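Local coordinates for protein TonB-dependent siderophore receptor (PDB 5NEC) that probably imports iron-siderophore complexes, and siderophore-drug conjugates, across the outer membrane of Pseudomonas aeruginosa as a TonB-dependent beta-barrel receptor, at residues Val200-Val208 against Arg265-Gly273; Gln320-Arg330 against Thr381-Pro392. All blocks are in the same frame, centred on the assembly; numbering follows the deposited sequence.

Contact 1 of 2, residues Val200-Val208 against Arg265-Gly273; sequences VAGRDEVDV and RGNFYGLTG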
loop_
_atom_site.group_PDB
_atom_site.type_symbol
_atom_site.label_atom_id
_atom_site.label_comp_id
_atom_site.label_asym_id
_atom_site.label_seq_id
_atom_site.Cartn_x
_atom_site.Cartn_y
_atom_site.Cartn_z
ATOM N N VAL A 200 3.405 20.086 -0.809
ATOM C CA VAL A 200 4.444 19.097 -0.480
ATOM C C VAL A 200 5.765 19.821 -0.212
ATOM O O VAL A 200 6.242 20.552 -1.069
ATOM C CB VAL A 200 4.618 18.042 -1.600
ATOM C CG1 VAL A 200 5.690 17.015 -1.236
ATOM C CG2 VAL A 200 3.300 17.343 -1.904
ATOM N N ALA A 201 6.346 19.596 0.965
ATOM C CA ALA A 201 7.627 20.205 1.335
ATOM C C ALA A 201 8.723 19.886 0.317
ATOM O O ALA A 201 8.943 18.714 -0.035
ATOM C CB ALA A 201 8.065 19.752 2.722
ATOM N N GLY A 202 9.381 20.937 -0.165
ATOM C CA GLY A 202 10.446 20.810 -1.134
ATOM C C GLY A 202 10.015 20.481 -2.545
ATOM O O GLY A 202 10.846 20.050 -3.334
ATOM N N ARG A 203 8.736 20.655 -2.880
ATOM C CA ARG A 203 8.271 20.502 -4.263
ATOM C C ARG A 203 7.449 21.755 -4.643
ATOM O O ARG A 203 6.424 22.034 -4.026
ATOM C CB ARG A 203 7.411 19.242 -4.438
ATOM C CG ARG A 203 7.976 17.942 -3.870
ATOM C CD ARG A 203 9.238 17.447 -4.547
ATOM N NE ARG A 203 9.081 17.298 -5.987
ATOM C CZ ARG A 203 9.783 17.927 -6.939
ATOM N NH1 ARG A 203 10.759 18.769 -6.667
ATOM N NH2 ARG A 203 9.497 17.692 -8.207
ATOM N N ASP A 204 7.897 22.491 -5.658
ATOM C CA ASP A 204 7.177 23.674 -6.126
ATOM C C ASP A 204 5.809 23.228 -6.721
ATOM O O ASP A 204 5.740 22.257 -7.472
ATOM C CB ASP A 204 7.999 24.471 -7.178
ATOM C CG ASP A 204 9.275 25.153 -6.598
ATOM O OD1 ASP A 204 9.450 25.241 -5.359
ATOM O OD2 ASP A 204 10.112 25.641 -7.401
ATOM N N GLU A 205 4.737 23.903 -6.309
ATOM C CA GLU A 205 3.392 23.803 -6.885
ATOM C C GLU A 205 2.609 22.499 -6.655
ATOM O O GLU A 205 1.393 22.491 -6.774
ATOM C CB GLU A 205 3.411 24.083 -8.398
ATOM C CG GLU A 205 3.981 25.432 -8.790
ATOM C CD GLU A 205 3.243 26.598 -8.177
ATOM O OE1 GLU A 205 1.992 26.560 -8.056
ATOM O OE2 GLU A 205 3.935 27.557 -7.802
ATOM N N VAL A 206 3.281 21.407 -6.327
ATOM C CA VAL A 206 2.640 20.126 -6.197
ATOM C C VAL A 206 1.713 20.212 -4.991
ATOM O O VAL A 206 2.071 20.805 -3.975
ATOM C CB VAL A 206 3.680 19.015 -6.004
ATOM C CG1 VAL A 206 3.033 17.688 -5.618
ATOM C CG2 VAL A 206 4.510 18.878 -7.260
ATOM N N ASP A 207 0.508 19.665 -5.130
ATOM C CA ASP A 207 -0.455 19.702 -4.043
ATOM C C ASP A 207 -1.521 18.614 -4.121
ATOM O O ASP A 207 -1.700 17.960 -5.143
ATOM C CB ASP A 207 -1.076 21.110 -3.866
ATOM C CG ASP A 207 -2.045 21.518 -4.984
ATOM O OD1 ASP A 207 -2.509 20.695 -5.826
ATOM O OD2 ASP A 207 -2.351 22.732 -4.999
ATOM N N VAL A 208 -2.201 18.431 -2.999
ATOM C CA VAL A 208 -3.201 17.393 -2.856
ATOM C C VAL A 208 -4.417 17.985 -2.189
ATOM O O VAL A 208 -4.322 18.914 -1.375
ATOM C CB VAL A 208 -2.681 16.166 -2.070
ATOM C CG1 VAL A 208 -1.509 15.518 -2.810
ATOM C CG2 VAL A 208 -2.296 16.520 -0.627
ATOM N N ARG A 265 16.122 21.662 -5.098
ATOM C CA ARG A 265 15.196 20.752 -4.436
ATOM C C ARG A 265 13.752 20.843 -4.967
ATOM O O ARG A 265 13.130 19.819 -5.224
ATOM C CB ARG A 265 15.218 21.009 -2.933
ATOM C CG ARG A 265 14.465 19.970 -2.100
ATOM C CD ARG A 265 14.145 20.505 -0.701
ATOM N NE ARG A 265 15.354 20.605 0.092
ATOM C CZ ARG A 265 15.960 19.581 0.706
ATOM N NH1 ARG A 265 15.474 18.320 0.661
ATOM N NH2 ARG A 265 17.078 19.824 1.382
ATOM N N GLY A 266 13.264 22.069 -5.164
ATOM C CA GLY A 266 11.871 22.353 -5.523
ATOM C C GLY A 266 11.490 22.196 -6.985
ATOM O O GLY A 266 10.300 22.257 -7.310
ATOM N N ASN A 267 12.463 21.985 -7.875
ATOM C CA ASN A 267 12.185 21.961 -9.312
ATOM C C ASN A 267 11.008 21.038 -9.676
ATOM O O ASN A 267 11.018 19.834 -9.384
ATOM C CB ASN A 267 13.407 21.497 -10.103
ATOM C CG ASN A 267 14.456 22.583 -10.292
ATOM O OD1 ASN A 267 14.447 23.601 -9.624
ATOM N ND2 ASN A 267 15.369 22.355 -11.231
ATOM N N PHE A 268 10.026 21.629 -10.343
ATOM C CA PHE A 268 8.862 20.960 -10.880
ATOM C C PHE A 268 8.810 21.239 -12.397
ATOM O O PHE A 268 8.776 22.393 -12.835
ATOM C CB PHE A 268 7.625 21.494 -10.117
ATOM C CG PHE A 268 6.304 21.049 -10.672
ATOM C CD1 PHE A 268 6.038 19.701 -10.883
ATOM C CD2 PHE A 268 5.319 21.977 -10.973
ATOM C CE1 PHE A 268 4.826 19.287 -11.405
ATOM C CE2 PHE A 268 4.101 21.569 -11.489
ATOM C CZ PHE A 268 3.855 20.222 -11.698
ATOM N N TYR A 269 8.814 20.183 -13.196
ATOM C CA TYR A 269 8.824 20.316 -14.660
ATOM C C TYR A 269 7.427 20.310 -15.305
ATOM O O TYR A 269 7.306 20.481 -16.517
ATOM C CB TYR A 269 9.734 19.234 -15.280
ATOM C CG TYR A 269 11.143 19.410 -14.771
ATOM C CD1 TYR A 269 11.979 20.414 -15.294
ATOM C CD2 TYR A 269 11.608 18.666 -13.691
ATOM C CE1 TYR A 269 13.253 20.621 -14.791
ATOM C CE2 TYR A 269 12.886 18.876 -13.188
ATOM C CZ TYR A 269 13.695 19.855 -13.755
ATOM O OH TYR A 269 14.941 20.058 -13.262
ATOM N N GLY A 270 6.383 20.145 -14.493
ATOM C CA GLY A 270 5.014 20.156 -14.989
ATOM C C GLY A 270 4.436 21.555 -15.119
ATOM O O GLY A 270 5.144 22.557 -14.977
ATOM N N LEU A 271 3.132 21.596 -15.372
ATOM C CA LEU A 271 2.420 22.790 -15.771
ATOM C C LEU A 271 1.149 22.942 -14.953
ATOM O O LEU A 271 0.220 22.143 -15.082
ATOM C CB LEU A 271 2.032 22.675 -17.227
ATOM C CG LEU A 271 3.184 22.773 -18.216
ATOM C CD1 LEU A 271 2.753 22.234 -19.589
ATOM C CD2 LEU A 271 3.692 24.201 -18.298
ATOM N N THR A 272 1.101 23.980 -14.129
ATOM C CA THR A 272 -0.087 24.280 -13.323
ATOM C C THR A 272 -1.325 24.573 -14.163
ATOM O O THR A 272 -2.424 24.284 -13.731
ATOM C CB THR A 272 0.153 25.449 -12.345
ATOM O OG1 THR A 272 0.704 26.569 -13.049
ATOM C CG2 THR A 272 1.109 25.020 -11.275
ATOM N N GLY A 273 -1.143 25.123 -15.362
ATOM C CA GLY A 273 -2.256 25.361 -16.283
ATOM C C GLY A 273 -2.793 24.132 -16.998
ATOM O O GLY A 273 -3.849 24.215 -17.607
#

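Contact 2 of 2, residues Gln320-Arg330 against Thr381-Pro392; sequences QGNINNGSVWR and TNTGLGSNKCNP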
loop_
_atom_site.group_PDB
_atom_site.type_symbol
_atom_site.label_atom_id
_atom_site.label_comp_id
_atom_site.label_asym_id
_atom_site.label_seq_id
_atom_site.Cartn_x
_atom_site.Cartn_y
_atom_site.Cartn_z
ATOM N N GLN A 320 15.404 11.718 -23.894
ATOM C CA GLN A 320 15.719 12.283 -25.195
ATOM C C GLN A 320 17.107 12.937 -25.234
ATOM O O GLN A 320 17.587 13.278 -26.289
ATOM C CB GLN A 320 14.628 13.293 -25.607
ATOM C CG GLN A 320 13.288 12.663 -25.939
ATOM C CD GLN A 320 13.432 11.515 -26.935
ATOM O OE1 GLN A 320 14.050 11.660 -27.990
ATOM N NE2 GLN A 320 12.893 10.373 -26.588
ATOM N N GLY A 321 17.729 13.131 -24.080
ATOM C CA GLY A 321 19.050 13.704 -24.007
ATOM C C GLY A 321 19.097 15.216 -24.043
ATOM O O GLY A 321 20.183 15.773 -24.001
ATOM N N ASN A 322 17.939 15.890 -24.049
ATOM C CA ASN A 322 17.898 17.366 -23.992
ATOM C C ASN A 322 18.515 17.934 -22.712
ATOM O O ASN A 322 18.984 19.069 -22.714
ATOM C CB ASN A 322 16.474 17.906 -24.100
ATOM C CG ASN A 322 15.748 17.421 -25.333
ATOM O OD1 ASN A 322 16.261 17.525 -26.436
ATOM N ND2 ASN A 322 14.532 16.902 -25.153
ATOM N N ILE A 323 18.479 17.173 -21.617
ATOM C CA ILE A 323 19.088 17.606 -20.349
ATOM C C ILE A 323 20.582 17.884 -20.453
ATOM O O ILE A 323 21.093 18.738 -19.725
ATOM C CB ILE A 323 18.820 16.634 -19.163
ATOM C CG1 ILE A 323 19.386 15.221 -19.426
ATOM C CG2 ILE A 323 17.322 16.596 -18.858
ATOM C CD1 ILE A 323 19.322 14.311 -18.221
ATOM N N ASN A 324 21.261 17.208 -21.370
ATOM C CA ASN A 324 22.674 17.451 -21.597
ATOM C C ASN A 324 23.020 18.769 -22.282
ATOM O O ASN A 324 24.194 19.093 -22.355
ATOM C CB ASN A 324 23.303 16.258 -22.326
ATOM C CG ASN A 324 23.294 15.014 -21.466
ATOM O OD1 ASN A 324 23.636 15.081 -20.308
ATOM N ND2 ASN A 324 22.849 13.898 -22.004
ATOM N N ASN A 325 22.034 19.519 -22.779
ATOM C CA ASN A 325 22.266 20.889 -23.239
ATOM C C ASN A 325 21.567 21.914 -22.347
ATOM O O ASN A 325 21.537 23.084 -22.681
ATOM C CB ASN A 325 21.857 21.053 -24.709
ATOM C CG ASN A 325 20.336 21.054 -24.917
ATOM O OD1 ASN A 325 19.579 21.630 -24.145
ATOM N ND2 ASN A 325 19.896 20.391 -25.962
ATOM N N GLY A 326 20.992 21.474 -21.226
ATOM C CA GLY A 326 20.358 22.355 -20.237
ATOM C C GLY A 326 18.855 22.584 -20.376
ATOM O O GLY A 326 18.327 23.565 -19.824
ATOM N N SER A 327 18.165 21.690 -21.098
ATOM C CA SER A 327 16.715 21.799 -21.309
ATOM C C SER A 327 15.950 20.485 -21.096
ATOM O O SER A 327 16.528 19.395 -20.996
ATOM C CB SER A 327 16.430 22.351 -22.699
ATOM O OG SER A 327 16.764 21.415 -23.681
ATOM N N VAL A 328 14.629 20.610 -21.016
ATOM C CA VAL A 328 13.732 19.485 -20.701
ATOM C C VAL A 328 12.488 19.534 -21.586
ATOM O O VAL A 328 11.760 20.525 -21.556
ATOM C CB VAL A 328 13.282 19.545 -19.224
ATOM C CG1 VAL A 328 12.229 18.488 -18.927
ATOM C CG2 VAL A 328 14.477 19.399 -18.279
ATOM N N TRP A 329 12.225 18.457 -22.319
ATOM C CA TRP A 329 10.943 18.296 -23.010
ATOM C C TRP A 329 9.846 17.879 -22.003
ATOM O O TRP A 329 10.013 16.899 -21.271
ATOM C CB TRP A 329 11.074 17.256 -24.113
ATOM C CG TRP A 329 9.812 16.862 -24.765
ATOM C CD1 TRP A 329 8.853 17.685 -25.239
ATOM C CD2 TRP A 329 9.380 15.527 -25.038
ATOM N NE1 TRP A 329 7.832 16.945 -25.815
ATOM C CE2 TRP A 329 8.132 15.614 -25.694
ATOM C CE3 TRP A 329 9.925 14.265 -24.793
ATOM C CZ2 TRP A 329 7.412 14.488 -26.101
ATOM C CZ3 TRP A 329 9.221 13.134 -25.219
ATOM C CH2 TRP A 329 7.970 13.264 -25.866
ATOM N N ARG A 330 8.762 18.647 -21.948
ATOM C CA ARG A 330 7.608 18.326 -21.090
ATOM C C ARG A 330 6.719 17.298 -21.766
ATOM O O ARG A 330 5.706 17.615 -22.367
ATOM C CB ARG A 330 6.804 19.564 -20.749
ATOM C CG ARG A 330 7.527 20.458 -19.769
ATOM C CD ARG A 330 6.781 21.769 -19.658
ATOM N NE ARG A 330 7.230 22.623 -18.565
ATOM C CZ ARG A 330 7.259 23.958 -18.602
ATOM N NH1 ARG A 330 6.909 24.629 -19.698
ATOM N NH2 ARG A 330 7.682 24.639 -17.542
ATOM N N THR A 381 2.248 18.067 -27.903
ATOM C CA THR A 381 3.478 18.493 -27.239
ATOM C C THR A 381 4.678 18.760 -28.200
ATOM O O THR A 381 5.838 18.714 -27.785
ATOM C CB THR A 381 3.896 17.459 -26.191
ATOM O OG1 THR A 381 4.062 16.201 -26.837
ATOM C CG2 THR A 381 2.833 17.366 -25.064
ATOM N N ASN A 382 4.392 19.068 -29.459
ATOM C CA ASN A 382 5.417 19.245 -30.477
ATOM C C ASN A 382 6.310 20.442 -30.130
ATOM O O ASN A 382 5.812 21.557 -29.979
ATOM C CB ASN A 382 4.740 19.481 -31.826
ATOM C CG ASN A 382 5.705 19.486 -32.999
ATOM O OD1 ASN A 382 6.913 19.625 -32.867
ATOM N ND2 ASN A 382 5.153 19.308 -34.177
ATOM N N THR A 383 7.621 20.202 -30.016
ATOM C CA THR A 383 8.574 21.265 -29.651
ATOM C C THR A 383 8.957 22.179 -30.805
ATOM O O THR A 383 9.488 23.257 -30.572
ATOM C CB THR A 383 9.890 20.700 -29.093
ATOM O OG1 THR A 383 10.571 19.959 -30.118
ATOM C CG2 THR A 383 9.640 19.827 -27.867
ATOM N N GLY A 384 8.694 21.740 -32.028
ATOM C CA GLY A 384 9.133 22.443 -33.228
ATOM C C GLY A 384 10.441 21.890 -33.775
ATOM O O GLY A 384 10.776 22.191 -34.900
ATOM N N LEU A 385 11.164 21.082 -32.988
ATOM C CA LEU A 385 12.427 20.456 -33.386
ATOM C C LEU A 385 12.382 18.928 -33.178
ATOM O O LEU A 385 12.500 18.442 -32.059
ATOM C CB LEU A 385 13.566 21.060 -32.563
ATOM C CG LEU A 385 14.980 20.515 -32.790
ATOM C CD1 LEU A 385 15.408 20.824 -34.212
ATOM C CD2 LEU A 385 15.947 21.109 -31.804
ATOM N N GLY A 386 12.202 18.173 -34.264
ATOM C CA GLY A 386 12.036 16.713 -34.208
ATOM C C GLY A 386 11.005 16.208 -33.200
ATOM O O GLY A 386 11.244 15.177 -32.567
ATOM N N SER A 387 9.898 16.946 -33.030
ATOM C CA SER A 387 8.788 16.600 -32.082
ATOM C C SER A 387 9.086 16.731 -30.576
ATOM O O SER A 387 8.312 17.340 -29.836
ATOM C CB SER A 387 8.218 15.193 -32.369
ATOM O OG SER A 387 8.072 14.968 -33.764
ATOM N N ASN A 388 10.208 16.171 -30.126
ATOM C CA ASN A 388 10.513 16.041 -28.686
ATOM C C ASN A 388 11.941 16.510 -28.306
ATOM O O ASN A 388 12.429 16.170 -27.224
ATOM C CB ASN A 388 10.309 14.577 -28.269
ATOM C CG ASN A 388 11.136 13.610 -29.093
ATOM O OD1 ASN A 388 12.067 14.000 -29.784
ATOM N ND2 ASN A 388 10.809 12.339 -29.002
ATOM N N LYS A 389 12.592 17.299 -29.175
ATOM C CA LYS A 389 13.933 17.832 -28.896
ATOM C C LYS A 389 13.870 19.310 -28.535
ATOM O O LYS A 389 12.997 20.033 -29.005
ATOM C CB LYS A 389 14.866 17.617 -30.093
ATOM C CG LYS A 389 15.015 16.161 -30.528
ATOM C CD LYS A 389 15.685 15.354 -29.429
ATOM C CE LYS A 389 16.062 13.956 -29.895
ATOM N NZ LYS A 389 14.867 13.075 -30.031
ATOM N N CYS A 390 14.828 19.733 -27.714
ATOM C CA CYS A 390 14.850 21.047 -27.047
ATOM C C CYS A 390 16.284 21.520 -26.899
ATOM O O CYS A 390 17.196 20.716 -26.828
ATOM C CB CYS A 390 14.337 20.966 -25.602
ATOM S SG CYS A 390 12.634 20.539 -25.410
ATOM N N ASN A 391 16.435 22.827 -26.762
ATOM C CA ASN A 391 17.710 23.437 -26.361
ATOM C C ASN A 391 17.329 24.809 -25.766
ATOM O O ASN A 391 16.155 25.201 -25.835
ATOM C CB ASN A 391 18.679 23.550 -27.562
ATOM C CG ASN A 391 18.091 24.320 -28.714
ATOM O OD1 ASN A 391 17.630 25.460 -28.554
ATOM N ND2 ASN A 391 18.042 23.696 -29.879
ATOM N N PRO A 392 18.296 25.526 -25.172
ATOM C CA PRO A 392 17.932 26.798 -24.523
ATOM C C PRO A 392 17.230 27.860 -25.380
ATOM O O PRO A 392 16.457 28.649 -24.859
ATOM C CB PRO A 392 19.263 27.292 -23.949
ATOM C CG PRO A 392 19.973 26.015 -23.604
ATOM C CD PRO A 392 19.652 25.104 -24.775
#

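Contact 1 of 2, residues Val200-Val208 against Arg265-Gly273
Two successive bends in the side chain of Arg203, chi2 -66° and chi3 -55°, curl it back so that its guanidinium meets the backbone of 265-273, although its CB points away from that segment. NH1 and NH2 both take Asn267 O, each at 2.9 Å, gripping a single carbonyl end-on from the same face of its plane; the oxygen lies at the guanidinium edge. Arginine suits the place because its long chain can fold back and still offer several N-H groups, NE going to a salt bridge with Asp241. Phe268 has CG anti to its backbone N (chi1 172°), which carries the ring toward the corner at Asp204 and Glu205. Val206 CG2 lies over one face, 4.0 Å from Phe268 CD1, while Gly270 N sits over the centre of the opposite face. Asp204 N gives a backbone bond to Gly266 O (2.9 Å). Gly202, at positive phi in its turn, has Arg265 CD packed against it, and Gly266 has the Asp204 carboxylate close beside it. Glu205 runs its aliphatic part across the methyl CG2 of Thr272, the hydroxyl of the same residue being hydrogen-bonded to Pro411 O. The contact thus lays the loop between strands 244-245 and 276-291 against the turn joining barrel strands 187-200 and 206-219, with Tyr269 reaching on to Val328 of strand 327-354.

Contact 2 of 2, residues Gln320-Arg330 against Thr381-Pro392
A disulfide-tethered loop of the beta-barrel receptor forms this contact: the chain leaving strand 357-379 folds over the 3-10 turn at Asn322-Asn325 and the start of strand 327-354, and Cys390 is bonded covalently to Cys403. Trp329 provides the broad surface. Asn388 CB stands over its six-membered ring, 3.3 Å from the centroid and 3° off the normal, a CH-pi contact. With the amide plane steeply inclined to the indole, it is the methylene that meets the ring. At the indole edge NE1 gives a weak hydrogen bond to Thr381 O (3.3 Å). Thr383 CG2 packs against CD1 of the same ring. Asparagine suits the turn because its short amide can both give and accept. Asn322 ND2 donates to Asn388 O at 3.0 Å, on a lone pair and in the amide plane, and OD1 accepts a weak bond from Cys390 N; ND2 also binds Asp317. Asn325 takes CG into the position between backbone N and carbonyl carbon (chi1 73°), from which ND2 reaches Cys390 O at 2.9 Å while OD1 accepts from Ser327 OG. Farther out, Lys389 NZ donates to Gln320 OE1 (2.6 Å) and to Asn388 OD1, and the Gln320 and Asn388 amides stack with planes 24° apart. Thr383 OG1 ties the loop to itself, donating to Lys389 O (2.7 Å) and accepting from Leu385 N in an ST turn. Side-chain amides thus satisfy backbone groups of a loop that has no regular strand of its own. Two side-chain amide oxygens, Gln320 OE1 and Asn388 OD1, accept from the Lys389 ammonium, so neutral dipoles probably help to stabilise its charge.

How the contacts relate
Contacts 1 and 2 lie on the same side of the chain's centre, their own centres about 20 Å apart, and follow one another along the sequence. Arg330 joins them directly: its NE probably donates to Tyr269 O at 3.0 Å, while NH1, which makes a salt bridge with Asp413, has Leu271 CD2 packed 3.5 Å from it. Tyr269 CE1 also meets Val328 CG2 at 3.9 Å, so 265-273 rests on the strand that carries Trp329. The two differ in chemistry: contact 1 relies on an arginine and a phenylalanine, contact 2 on amides and a tryptophan beside a disulfide. Together they tie extra-strand loops to one another and to the start of strand 327-354.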